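Aminotransferase class I and II (Streptococcus suis 89/1591, PDB 3OP7) probably catalyses pyridoxal-phosphate-dependent transfer of amino groups, as a fold-type I aminotransferase whose cofactor is bound covalently to a lysine. Local coordinates at residues D106-L111 with L125-D130; T155-I160 with G187-S192. One frame throughout, in Å; residues are numbered along the deposited sequence.

Contact 1: residues D106-L111 with L125-D130; sequences DHVISL and LGAEVD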
ATOM      1  N   ASP A 106      -5.754   3.381 -23.286  1.00 32.19           N
ATOM      2  CA  ASP A 106      -5.963   4.767 -22.887  1.00 31.23           C
ATOM      3  C   ASP A 106      -4.751   5.621 -23.229  1.00 30.69           C
ATOM      4  O   ASP A 106      -3.614   5.234 -23.009  1.00 30.94           O
ATOM      5  CB  ASP A 106      -6.223   4.862 -21.377  1.00 29.24           C
ATOM      6  CG  ASP A 106      -7.638   4.542 -20.983  1.00 29.47           C
ATOM      7  OD1 ASP A 106      -8.470   4.265 -21.864  1.00 33.28           O
ATOM      8  OD2 ASP A 106      -7.909   4.518 -19.756  1.00 30.04           O
ATOM      9  N   HIS A 107      -4.992   6.849 -23.686  1.00 30.81           N
ATOM     10  CA  HIS A 107      -3.929   7.790 -23.885  1.00 29.81           C
ATOM     11  C   HIS A 107      -3.775   8.639 -22.616  1.00 28.11           C
ATOM     12  O   HIS A 107      -4.757   9.200 -22.108  1.00 27.19           O
ATOM     13  CB  HIS A 107      -4.255   8.715 -25.087  1.00 29.90           C
ATOM     14  CG  HIS A 107      -3.178   9.702 -25.387  1.00 30.13           C
ATOM     15  ND1 HIS A 107      -3.394  11.069 -25.427  1.00 30.43           N
ATOM     16  CD2 HIS A 107      -1.862   9.518 -25.670  1.00 30.18           C
ATOM     17  CE1 HIS A 107      -2.249  11.674 -25.717  1.00 29.20           C
ATOM     18  NE2 HIS A 107      -1.307  10.750 -25.866  1.00 29.92           N
ATOM     19  N   VAL A 108      -2.540   8.770 -22.142  1.00 27.41           N
ATOM     20  CA  VAL A 108      -2.229   9.524 -20.921  1.00 26.31           C
ATOM     21  C   VAL A 108      -1.024  10.380 -21.223  1.00 27.24           C
ATOM     22  O   VAL A 108      -0.106   9.925 -21.899  1.00 29.43           O
ATOM     23  CB  VAL A 108      -1.896   8.536 -19.748  1.00 25.79           C
ATOM     24  CG1 VAL A 108      -1.297   9.274 -18.521  1.00 25.66           C
ATOM     25  CG2 VAL A 108      -3.125   7.698 -19.383  1.00 24.99           C
ATOM     26  N   ILE A 109      -1.027  11.626 -20.745  1.00 26.19           N
ATOM     27  CA  ILE A 109       0.099  12.524 -20.871  1.00 25.51           C
ATOM     28  C   ILE A 109       0.641  12.833 -19.487  1.00 25.81           C
ATOM     29  O   ILE A 109      -0.136  13.156 -18.592  1.00 25.09           O
ATOM     30  CB  ILE A 109      -0.332  13.832 -21.538  1.00 26.15           C
ATOM     31  CG1 ILE A 109      -0.913  13.551 -22.924  1.00 26.05           C
ATOM     32  CG2 ILE A 109       0.838  14.866 -21.606  1.00 24.63           C
ATOM     33  CD1 ILE A 109      -1.523  14.807 -23.603  1.00 27.46           C
ATOM     34  N   SER A 110       1.958  12.677 -19.311  1.00 24.84           N
ATOM     35  CA  SER A 110       2.600  12.916 -18.027  1.00 24.32           C
ATOM     36  C   SER A 110       3.657  13.939 -18.137  1.00 24.54           C
ATOM     37  O   SER A 110       4.464  13.897 -19.078  1.00 25.18           O
ATOM     38  CB  SER A 110       3.226  11.642 -17.484  1.00 24.02           C
ATOM     39  OG  SER A 110       3.875  11.906 -16.236  1.00 26.19           O
ATOM     40  N   LEU A 111       3.635  14.882 -17.188  1.00 24.94           N
ATOM     41  CA  LEU A 111       4.767  15.750 -16.932  1.00 24.96           C
ATOM     42  C   LEU A 111       6.039  14.892 -16.881  1.00 25.06           C
ATOM     43  O   LEU A 111       6.004  13.754 -16.422  1.00 25.57           O
ATOM     44  CB  LEU A 111       4.555  16.484 -15.598  1.00 24.67           C
ATOM     45  CG  LEU A 111       5.483  17.638 -15.229  1.00 24.97           C
ATOM     46  CD1 LEU A 111       5.347  18.769 -16.226  1.00 25.53           C
ATOM     47  CD2 LEU A 111       5.205  18.068 -13.749  1.00 24.25           C
ATOM     48  N   LEU A 125       0.030  -0.476 -17.277  1.00 29.94           N
ATOM     49  CA  LEU A 125      -1.357  -0.918 -17.399  1.00 29.64           C
ATOM     50  C   LEU A 125      -1.841  -0.986 -18.847  1.00 30.39           C
ATOM     51  O   LEU A 125      -3.011  -1.291 -19.143  1.00 32.62           O
ATOM     52  CB  LEU A 125      -2.264  -0.029 -16.530  1.00 28.41           C
ATOM     53  CG  LEU A 125      -1.925  -0.039 -15.050  1.00 29.73           C
ATOM     54  CD1 LEU A 125      -2.738   0.968 -14.260  1.00 29.95           C
ATOM     55  CD2 LEU A 125      -2.113  -1.448 -14.485  1.00 31.95           C
ATOM     56  N   GLY A 126      -0.928  -0.744 -19.770  1.00 31.21           N
ATOM     57  CA  GLY A 126      -1.239  -0.793 -21.185  1.00 31.04           C
ATOM     58  C   GLY A 126      -1.635   0.559 -21.794  1.00 30.30           C
ATOM     59  O   GLY A 126      -2.072   0.598 -22.960  1.00 31.59           O
ATOM     60  N   ALA A 127      -1.454   1.660 -21.048  1.00 28.84           N
ATOM     61  CA  ALA A 127      -1.729   2.996 -21.585  1.00 29.07           C
ATOM     62  C   ALA A 127      -0.663   3.428 -22.591  1.00 30.03           C
ATOM     63  O   ALA A 127       0.512   3.070 -22.503  1.00 29.72           O
ATOM     64  CB  ALA A 127      -1.811   4.073 -20.433  1.00 28.16           C
ATOM     65  N   GLU A 128      -1.082   4.257 -23.521  1.00 28.93           N
ATOM     66  CA  GLU A 128      -0.144   4.920 -24.392  1.00 30.61           C
ATOM     67  C   GLU A 128       0.219   6.246 -23.735  1.00 29.96           C
ATOM     68  O   GLU A 128      -0.642   7.110 -23.590  1.00 29.50           O
ATOM     69  CB  GLU A 128      -0.795   5.145 -25.759  1.00 31.83           C
ATOM     70  CG  GLU A 128       0.187   5.705 -26.705  1.00 36.20           C
ATOM     71  CD  GLU A 128      -0.329   5.862 -28.139  1.00 40.68           C
ATOM     72  OE1 GLU A 128      -1.454   5.422 -28.488  1.00 42.99           O
ATOM     73  OE2 GLU A 128       0.435   6.467 -28.908  1.00 44.03           O
ATOM     74  N   VAL A 129       1.478   6.417 -23.346  1.00 29.65           N
ATOM     75  CA  VAL A 129       1.892   7.544 -22.515  1.00 29.18           C
ATOM     76  C   VAL A 129       2.808   8.480 -23.272  1.00 30.48           C
ATOM     77  O   VAL A 129       3.854   8.063 -23.743  1.00 32.63           O
ATOM     78  CB  VAL A 129       2.625   7.068 -21.246  1.00 29.56           C
ATOM     79  CG1 VAL A 129       3.100   8.294 -20.390  1.00 27.20           C
ATOM     80  CG2 VAL A 129       1.725   6.132 -20.446  1.00 29.61           C
ATOM     81  N   ASP A 130       2.372   9.719 -23.436  1.00 29.67           N
ATOM     82  CA  ASP A 130       3.196  10.767 -23.996  1.00 29.93           C
ATOM     83  C   ASP A 130       3.811  11.609 -22.869  1.00 29.81           C
ATOM     84  O   ASP A 130       3.198  11.808 -21.811  1.00 29.30           O
ATOM     85  CB  ASP A 130       2.328  11.662 -24.901  1.00 31.83           C
ATOM     86  CG  ASP A 130       2.246  11.169 -26.344  1.00 35.01           C
ATOM     87  OD1 ASP A 130       3.304  10.785 -26.911  1.00 36.87           O
ATOM     88  OD2 ASP A 130       1.128  11.180 -26.922  1.00 34.89           O
TER
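Strand residues 107-111 run parallel to 128-130, their short axes 4.7 Å apart at closest approach and 32° apart in direction; Asp106 and residues 125-127 lead into them as loop. His107 pairs with Glu128, Val108 with Val129 and Ile109 with Asp130. Four backbone hydrogen bonds pass from edge to edge: Glu128 N to Asp106 O, Val108 N to Glu128 O, Asp130 N to Val108 O and Ser110 N to Asp130 O.

The side chains sort onto two faces. On one, His107 reaches diagonally past Glu128 to Asp130, its NE2 giving a hydrogen to Asp130 OD2 at 2.7 Å. The carboxylate meets the ring at its edge, close to the ring plane, yet the two planes stand 77° apart, and NE2 arrives on the anti side of OD2, somewhat out of the carboxylate plane. The imidazole owes its reach to chi1 of -178°, which sets CG trans to the main-chain nitrogen. Since ND1 is hydrogen-bonded to Thr155 OG1, the ring is gripped at both nitrogens and its rotation is fixed. Glu128 extends from the same face and ends in a salt bridge to Arg152. On the opposite face Val108 and Val129 pair, Val108 CB 4.4 Å from Val129 CG2; just before the strand, Ala127 CB lies 4.0 Å from Val108 CG2.

Gly126, at positive phi, closes the preceding helix with a Schellman motif and lets the chain turn into its strand. That helix, 117-124, is the crossover of a beta-alpha-beta unit; Pro122 packs against Ala127 and Val129, and Tyr119 against Ser110. Across the sheet, helix 144-150 applies Leu150 to Ile109 and Asp130, while strand 157-161 borders residues 107-111 along their other edge.

Contact 2: residues T155-I160 with G187-S192; sequences TKMICI and GAYILS
The ring of Tyr189 and the selenomethionine Met157 meet at a slant, with Met157 CE 3.9 Å from Tyr189 CD2, an approach that belongs neither squarely to the ring's face nor to its edge. Lys156 O comes to the same CD2 at 3.4 Å, again obliquely. Met157 stretches out through CG and SE and then bends at chi3 (-71°), which turns the methyl toward the tyrosine while SE rests 4.0 Å from Leu191 CB. Cys159 SG and Leu191 CD2 continue this apolar face, onto which Leu98 of helix 89-101 packs.

On the reverse face three isoleucines pack against helix 173-184: Ile158 on Ala183, Ile160 on Leu179 and Ile190 on both. In Ile160, CG1 lies between N and C (chi1 66°), and the branch runs alongside Ser192, with Ile160 CG1 3.4 Å from Ser192 OG. The hydroxyl itself is bonded to Glu194.

The backbones of strands 157-160 and 189-192 are parallel and inclined by only 19°. Lys156 O accepts from Tyr189 N and also from a water that bridges to Gly187 O, so two donors serve this one oxygen. Ile158 N bonds to Tyr189 O, Leu191 N to Ile158 O, and Ile160 N to Leu191 O.

Strand 157-161, helix 173-184 and strand 189-193 thus compose a classical beta-alpha-beta crossover in the interior of the large mixed sheet, the central sheet of fold-type I pyridoxal-phosphate enzymes.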
ATOM      1  N   THR A 155      -7.954  11.759 -25.040  1.00 27.58           N
ATOM      2  CA  THR A 155      -6.999  11.697 -23.959  1.00 27.71           C
ATOM      3  C   THR A 155      -7.748  11.501 -22.647  1.00 26.87           C
ATOM      4  O   THR A 155      -8.648  12.265 -22.327  1.00 28.22           O
ATOM      5  CB  THR A 155      -6.086  12.938 -23.939  1.00 26.85           C
ATOM      6  OG1 THR A 155      -5.297  12.975 -25.138  1.00 28.45           O
ATOM      7  CG2 THR A 155      -5.143  13.004 -22.668  1.00 25.69           C
ATOM      8  N   LYS A 156      -7.344  10.503 -21.888  1.00 26.24           N
ATOM      9  CA  LYS A 156      -8.024  10.152 -20.639  1.00 26.78           C
ATOM     10  C   LYS A 156      -7.569  10.937 -19.434  1.00 25.26           C
ATOM     11  O   LYS A 156      -8.395  11.296 -18.565  1.00 24.49           O
ATOM     12  CB  LYS A 156      -7.864   8.689 -20.317  1.00 28.77           C
ATOM     13  CG  LYS A 156      -8.471   8.361 -18.940  1.00 31.99           C
ATOM     14  CD  LYS A 156      -8.948   6.968 -18.662  1.00 40.75           C
ATOM     15  CE  LYS A 156     -10.241   6.604 -19.354  1.00 44.89           C
ATOM     16  NZ  LYS A 156     -10.413   5.118 -19.180  1.00 44.02           N
HETATM   17  N   MSE A 157      -6.262  11.208 -19.360  1.00 23.98           N
HETATM   18  CA  MSE A 157      -5.670  11.773 -18.158  1.00 23.13           C
HETATM   19  C   MSE A 157      -4.370  12.485 -18.462  1.00 23.71           C
HETATM   20  O   MSE A 157      -3.626  12.053 -19.327  1.00 24.57           O
HETATM   21  CB  MSE A 157      -5.417  10.657 -17.122  1.00 23.85           C
HETATM   22  CG  MSE A 157      -4.892  11.184 -15.770  1.00 24.82           C
HETATM   23 SE   MSE A 157      -4.612   9.789 -14.511  0.75 22.98          SE
HETATM   24  CE  MSE A 157      -6.476   9.379 -14.193  1.00 26.07           C
ATOM     25  N   ILE A 158      -4.145  13.613 -17.777  1.00 23.28           N
ATOM     26  CA  ILE A 158      -2.904  14.326 -17.746  1.00 24.23           C
ATOM     27  C   ILE A 158      -2.405  14.267 -16.300  1.00 23.58           C
ATOM     28  O   ILE A 158      -3.180  14.562 -15.360  1.00 23.48           O
ATOM     29  CB  ILE A 158      -3.080  15.800 -18.151  1.00 22.95           C
ATOM     30  CG1 ILE A 158      -3.588  15.899 -19.586  1.00 25.89           C
ATOM     31  CG2 ILE A 158      -1.732  16.595 -18.038  1.00 25.14           C
ATOM     32  CD1 ILE A 158      -4.193  17.274 -19.937  1.00 28.12           C
ATOM     33  N   CYS A 159      -1.154  13.841 -16.131  1.00 23.04           N
ATOM     34  CA  CYS A 159      -0.531  13.744 -14.813  1.00 23.33           C
ATOM     35  C   CYS A 159       0.478  14.838 -14.605  1.00 24.19           C
ATOM     36  O   CYS A 159       1.383  15.050 -15.443  1.00 24.72           O
ATOM     37  CB  CYS A 159       0.128  12.369 -14.630  1.00 22.98           C
ATOM     38  SG  CYS A 159      -0.921  10.962 -14.847  1.00 25.67           S
ATOM     39  N   ILE A 160       0.329  15.564 -13.490  1.00 23.77           N
ATOM     40  CA  ILE A 160       1.283  16.557 -13.063  1.00 23.64           C
ATOM     41  C   ILE A 160       1.670  16.351 -11.598  1.00 23.83           C
ATOM     42  O   ILE A 160       0.999  15.639 -10.859  1.00 21.39           O
ATOM     43  CB  ILE A 160       0.717  17.978 -13.237  1.00 25.16           C
ATOM     44  CG1 ILE A 160      -0.482  18.246 -12.305  1.00 24.44           C
ATOM     45  CG2 ILE A 160       0.363  18.268 -14.727  1.00 25.21           C
ATOM     46  CD1 ILE A 160      -0.934  19.776 -12.362  1.00 24.04           C
ATOM     47  N   GLY A 187     -12.494  16.552 -21.753  1.00 31.12           N
ATOM     48  CA  GLY A 187     -12.957  15.894 -20.532  1.00 30.48           C
ATOM     49  C   GLY A 187     -11.875  15.012 -19.885  1.00 29.43           C
ATOM     50  O   GLY A 187     -12.181  14.034 -19.181  1.00 29.67           O
ATOM     51  N   ALA A 188     -10.595  15.328 -20.116  1.00 27.94           N
ATOM     52  CA  ALA A 188      -9.500  14.559 -19.508  1.00 26.76           C
ATOM     53  C   ALA A 188      -9.427  14.852 -18.013  1.00 26.31           C
ATOM     54  O   ALA A 188      -9.630  15.978 -17.583  1.00 26.74           O
ATOM     55  CB  ALA A 188      -8.135  14.910 -20.172  1.00 26.53           C
ATOM     56  N   TYR A 189      -9.132  13.840 -17.218  1.00 26.78           N
ATOM     57  CA  TYR A 189      -8.864  14.058 -15.821  1.00 25.85           C
ATOM     58  C   TYR A 189      -7.513  14.690 -15.764  1.00 24.40           C
ATOM     59  O   TYR A 189      -6.676  14.452 -16.637  1.00 24.93           O
ATOM     60  CB  TYR A 189      -8.699  12.771 -15.067  1.00 26.95           C
ATOM     61  CG  TYR A 189      -9.913  11.874 -14.984  1.00 28.61           C
ATOM     62  CD1 TYR A 189     -11.020  12.271 -14.299  1.00 31.11           C
ATOM     63  CD2 TYR A 189      -9.905  10.592 -15.583  1.00 32.86           C
ATOM     64  CE1 TYR A 189     -12.149  11.420 -14.211  1.00 32.07           C
ATOM     65  CE2 TYR A 189     -11.002   9.742 -15.496  1.00 34.43           C
ATOM     66  CZ  TYR A 189     -12.117  10.158 -14.801  1.00 35.18           C
ATOM     67  OH  TYR A 189     -13.206   9.307 -14.711  1.00 36.05           O
ATOM     68  N   ILE A 190      -7.268  15.421 -14.697  1.00 24.31           N
ATOM     69  CA  ILE A 190      -5.912  15.855 -14.346  1.00 23.05           C
ATOM     70  C   ILE A 190      -5.592  15.344 -12.944  1.00 23.78           C
ATOM     71  O   ILE A 190      -6.223  15.744 -11.963  1.00 23.68           O
ATOM     72  CB  ILE A 190      -5.716  17.393 -14.393  1.00 24.27           C
ATOM     73  CG1 ILE A 190      -5.945  17.956 -15.807  1.00 24.67           C
ATOM     74  CG2 ILE A 190      -4.277  17.720 -13.911  1.00 24.57           C
ATOM     75  CD1 ILE A 190      -5.977  19.482 -15.898  1.00 25.75           C
ATOM     76  N   LEU A 191      -4.644  14.411 -12.869  1.00 23.18           N
ATOM     77  CA  LEU A 191      -4.156  13.879 -11.607  1.00 21.82           C
ATOM     78  C   LEU A 191      -3.005  14.808 -11.232  1.00 23.04           C
ATOM     79  O   LEU A 191      -2.072  15.028 -12.045  1.00 22.34           O
ATOM     80  CB  LEU A 191      -3.585  12.497 -11.792  1.00 22.59           C
ATOM     81  CG  LEU A 191      -2.775  11.904 -10.606  1.00 20.37           C
ATOM     82  CD1 LEU A 191      -3.586  11.975  -9.253  1.00 23.10           C
ATOM     83  CD2 LEU A 191      -2.309  10.446 -10.887  1.00 22.70           C
ATOM     84  N   SER A 192      -3.093  15.418 -10.062  1.00 22.62           N
ATOM     85  CA  SER A 192      -2.031  16.288  -9.567  1.00 21.96           C
ATOM     86  C   SER A 192      -1.512  15.815  -8.198  1.00 22.38           C
ATOM     87  O   SER A 192      -2.243  15.814  -7.208  1.00 22.38           O
ATOM     88  CB  SER A 192      -2.565  17.719  -9.474  1.00 23.28           C
ATOM     89  OG  SER A 192      -1.540  18.618  -9.069  1.00 22.51           O
TER
HETATM   90  O   HOH W   1     -11.341  11.041 -19.059  1.00 48.69           O

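How the contacts relate
After its N-terminal helices and strand 84-87, the chain lays down strand 107-112, passes through helix 117-124 and returns as strand 128-135, so contact 1 closes the earlier, shorter loop. Only afterwards does strand 157-161 open contact 2, which closes when helix 173-184 leads back into strand 189-193. The two loops are in series, neither nesting nor crossing, but in space they abut, their centres about 10 Å apart. Backbone hydrogen bonds between strands 107-112 and 157-161, such as those of Ile109 with Met157 and Cys159, join the two crossover units into one continuous sheet. A salt bridge, Asp106 OD2 to Lys156 NZ at 2.6 Å, adds a further tie, illustrating how local units build a domain.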